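Local coordinates for transcriptional regulator (NtrC family) (Aquifex aeolicus, PDB 3DZD), which probably activates sigma54-dependent transcription as a response regulator whose AAA+ ATPase domain binds ADP in this structure, at residues 181-186 with 224-229. Numbering follows the deposited sequence.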
loop_
_atom_site.group_PDB
_atom_site.type_symbol
_atom_site.label_atom_id
_atom_site.label_comp_id
_atom_site.label_asym_id
_atom_site.label_seq_id
_atom_site.Cartn_x
_atom_site.Cartn_y
_atom_site.Cartn_z
ATOM N N ALA A 181 -0.134 4.020 8.694
ATOM C CA ALA A 181 -1.004 3.017 8.092
ATOM C C ALA A 181 -2.182 2.628 8.979
ATOM O O ALA A 181 -2.181 2.874 10.192
ATOM C CB ALA A 181 -0.195 1.775 7.725
ATOM N N PHE A 182 -3.183 2.017 8.349
ATOM C CA PHE A 182 -4.304 1.410 9.056
ATOM C C PHE A 182 -4.001 -0.067 9.192
ATOM O O PHE A 182 -4.027 -0.810 8.213
ATOM C CB PHE A 182 -5.620 1.617 8.300
ATOM C CG PHE A 182 -6.835 1.057 9.015
ATOM C CD1 PHE A 182 -7.543 1.833 9.932
ATOM C CD2 PHE A 182 -7.275 -0.249 8.764
ATOM C CE1 PHE A 182 -8.660 1.321 10.588
ATOM C CE2 PHE A 182 -8.389 -0.770 9.420
ATOM C CZ PHE A 182 -9.085 0.015 10.331
ATOM N N VAL A 183 -3.688 -0.484 10.409
ATOM C CA VAL A 183 -3.337 -1.866 10.688
ATOM C C VAL A 183 -4.503 -2.534 11.418
ATOM O O VAL A 183 -4.872 -2.120 12.512
ATOM C CB VAL A 183 -2.080 -1.923 11.575
ATOM C CG1 VAL A 183 -1.708 -3.353 11.903
ATOM C CG2 VAL A 183 -0.931 -1.214 10.894
ATOM N N ASP A 184 -5.115 -3.549 10.822
ATOM C CA ASP A 184 -6.161 -4.247 11.558
ATOM C C ASP A 184 -5.723 -5.627 12.034
ATOM O O ASP A 184 -5.099 -6.391 11.302
ATOM C CB ASP A 184 -7.488 -4.280 10.795
ATOM C CG ASP A 184 -7.449 -5.161 9.564
ATOM O OD1 ASP A 184 -6.440 -5.866 9.355
ATOM O OD2 ASP A 184 -8.445 -5.143 8.803
ATOM N N LEU A 185 -6.019 -5.909 13.295
ATOM C CA LEU A 185 -5.743 -7.212 13.875
ATOM C C LEU A 185 -7.042 -7.857 14.350
ATOM O O LEU A 185 -7.794 -7.267 15.134
ATOM C CB LEU A 185 -4.769 -7.082 15.046
ATOM C CG LEU A 185 -4.522 -8.389 15.803
ATOM C CD1 LEU A 185 -4.159 -9.513 14.824
ATOM C CD2 LEU A 185 -3.440 -8.226 16.857
ATOM N N ASN A 186 -7.306 -9.062 13.862
ATOM C CA ASN A 186 -8.470 -9.819 14.295
ATOM C C ASN A 186 -8.077 -10.706 15.462
ATOM O O ASN A 186 -7.238 -11.588 15.319
ATOM C CB ASN A 186 -9.011 -10.662 13.147
ATOM C CG ASN A 186 -10.381 -11.238 13.440
ATOM O OD1 ASN A 186 -10.657 -11.695 14.552
ATOM N ND2 ASN A 186 -11.250 -11.226 12.434
ATOM N N GLY A 224 -0.045 5.810 12.688
ATOM C CA GLY A 224 -1.318 5.465 12.091
ATOM C C GLY A 224 -2.345 5.005 13.111
ATOM O O GLY A 224 -2.371 5.460 14.254
ATOM N N THR A 225 -3.191 4.079 12.692
ATOM C CA THR A 225 -4.305 3.637 13.513
ATOM C C THR A 225 -4.285 2.129 13.573
ATOM O O THR A 225 -4.242 1.457 12.545
ATOM C CB THR A 225 -5.650 4.101 12.930
ATOM O OG1 THR A 225 -5.709 5.533 12.953
ATOM C CG2 THR A 225 -6.819 3.530 13.728
ATOM N N LEU A 226 -4.282 1.603 14.788
ATOM C CA LEU A 226 -4.345 0.168 15.006
ATOM C C LEU A 226 -5.787 -0.194 15.347
ATOM O O LEU A 226 -6.322 0.299 16.337
ATOM C CB LEU A 226 -3.424 -0.216 16.164
ATOM C CG LEU A 226 -3.304 -1.698 16.491
ATOM C CD1 LEU A 226 -2.481 -2.403 15.428
ATOM C CD2 LEU A 226 -2.686 -1.884 17.869
ATOM N N PHE A 227 -6.402 -1.037 14.517
ATOM C CA PHE A 227 -7.773 -1.515 14.731
ATOM C C PHE A 227 -7.760 -2.931 15.295
ATOM O O PHE A 227 -7.342 -3.877 14.622
ATOM C CB PHE A 227 -8.578 -1.473 13.425
ATOM C CG PHE A 227 -9.983 -2.052 13.532
ATOM C CD1 PHE A 227 -10.890 -1.563 14.455
ATOM C CD2 PHE A 227 -10.398 -3.070 12.679
ATOM C CE1 PHE A 227 -12.170 -2.084 14.539
ATOM C CE2 PHE A 227 -11.672 -3.591 12.761
ATOM C CZ PHE A 227 -12.563 -3.097 13.692
ATOM N N LEU A 228 -8.213 -3.068 16.537
ATOM C CA LEU A 228 -8.295 -4.369 17.191
ATOM C C LEU A 228 -9.702 -4.934 17.074
ATOM O O LEU A 228 -10.588 -4.571 17.855
ATOM C CB LEU A 228 -7.927 -4.229 18.661
ATOM C CG LEU A 228 -6.526 -3.687 18.946
ATOM C CD1 LEU A 228 -6.362 -3.393 20.409
ATOM C CD2 LEU A 228 -5.448 -4.673 18.453
ATOM N N ASP A 229 -9.914 -5.819 16.106
ATOM C CA ASP A 229 -11.220 -6.441 15.928
ATOM C C ASP A 229 -11.465 -7.500 17.001
ATOM O O ASP A 229 -10.597 -8.321 17.290
ATOM C CB ASP A 229 -11.359 -7.045 14.527
ATOM C CG ASP A 229 -12.808 -7.072 14.037
ATOM O OD1 ASP A 229 -13.734 -6.948 14.872
ATOM O OD2 ASP A 229 -13.020 -7.211 12.809
#
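Phe182 lies alongside Phe227, both side chains pointing the same way. Its ring atom CZ packs 3.5 Å from Phe227 CB. With CG anti to the backbone N (chi1 -178°), the Phe182 ring leans across to the neighbouring strand and also passes CB of Thr225. Asp184 CB meets the edge of the Phe227 ring in its plane, 3.7 Å from CD2. The backbone N of Asp229 lies over the centre of one face of that ring. On the other side of the sheet, Val183 CG1 touches Leu226 CD1 at 3.7 Å. With an alanine at Phe182, the ring that packs on Phe227 CB is lost, which would probably open a gap beneath helix 165-176.

The two strands run parallel and in register. Five backbone hydrogen bonds join them, from Thr225 N to Ala181 O at one end to Asp229 N to Leu185 O (2.7 Å) at the other. The side chain of Asp229 comes within about 4 Å of the bound ADP, so this end of the pair lies beside the nucleotide site; 225-229 has the position and sequence of the Walker B strand, as in other AAA+ ATPases.

Within this chain 182-186 is an outermost strand of the parallel sheet, and 225-229 pairs on with 265-270 through further backbone hydrogen bonds. Helix 165-176 covers the Phe182 and Phe227 face, while helix 217-220 packs on Val183 and Leu226.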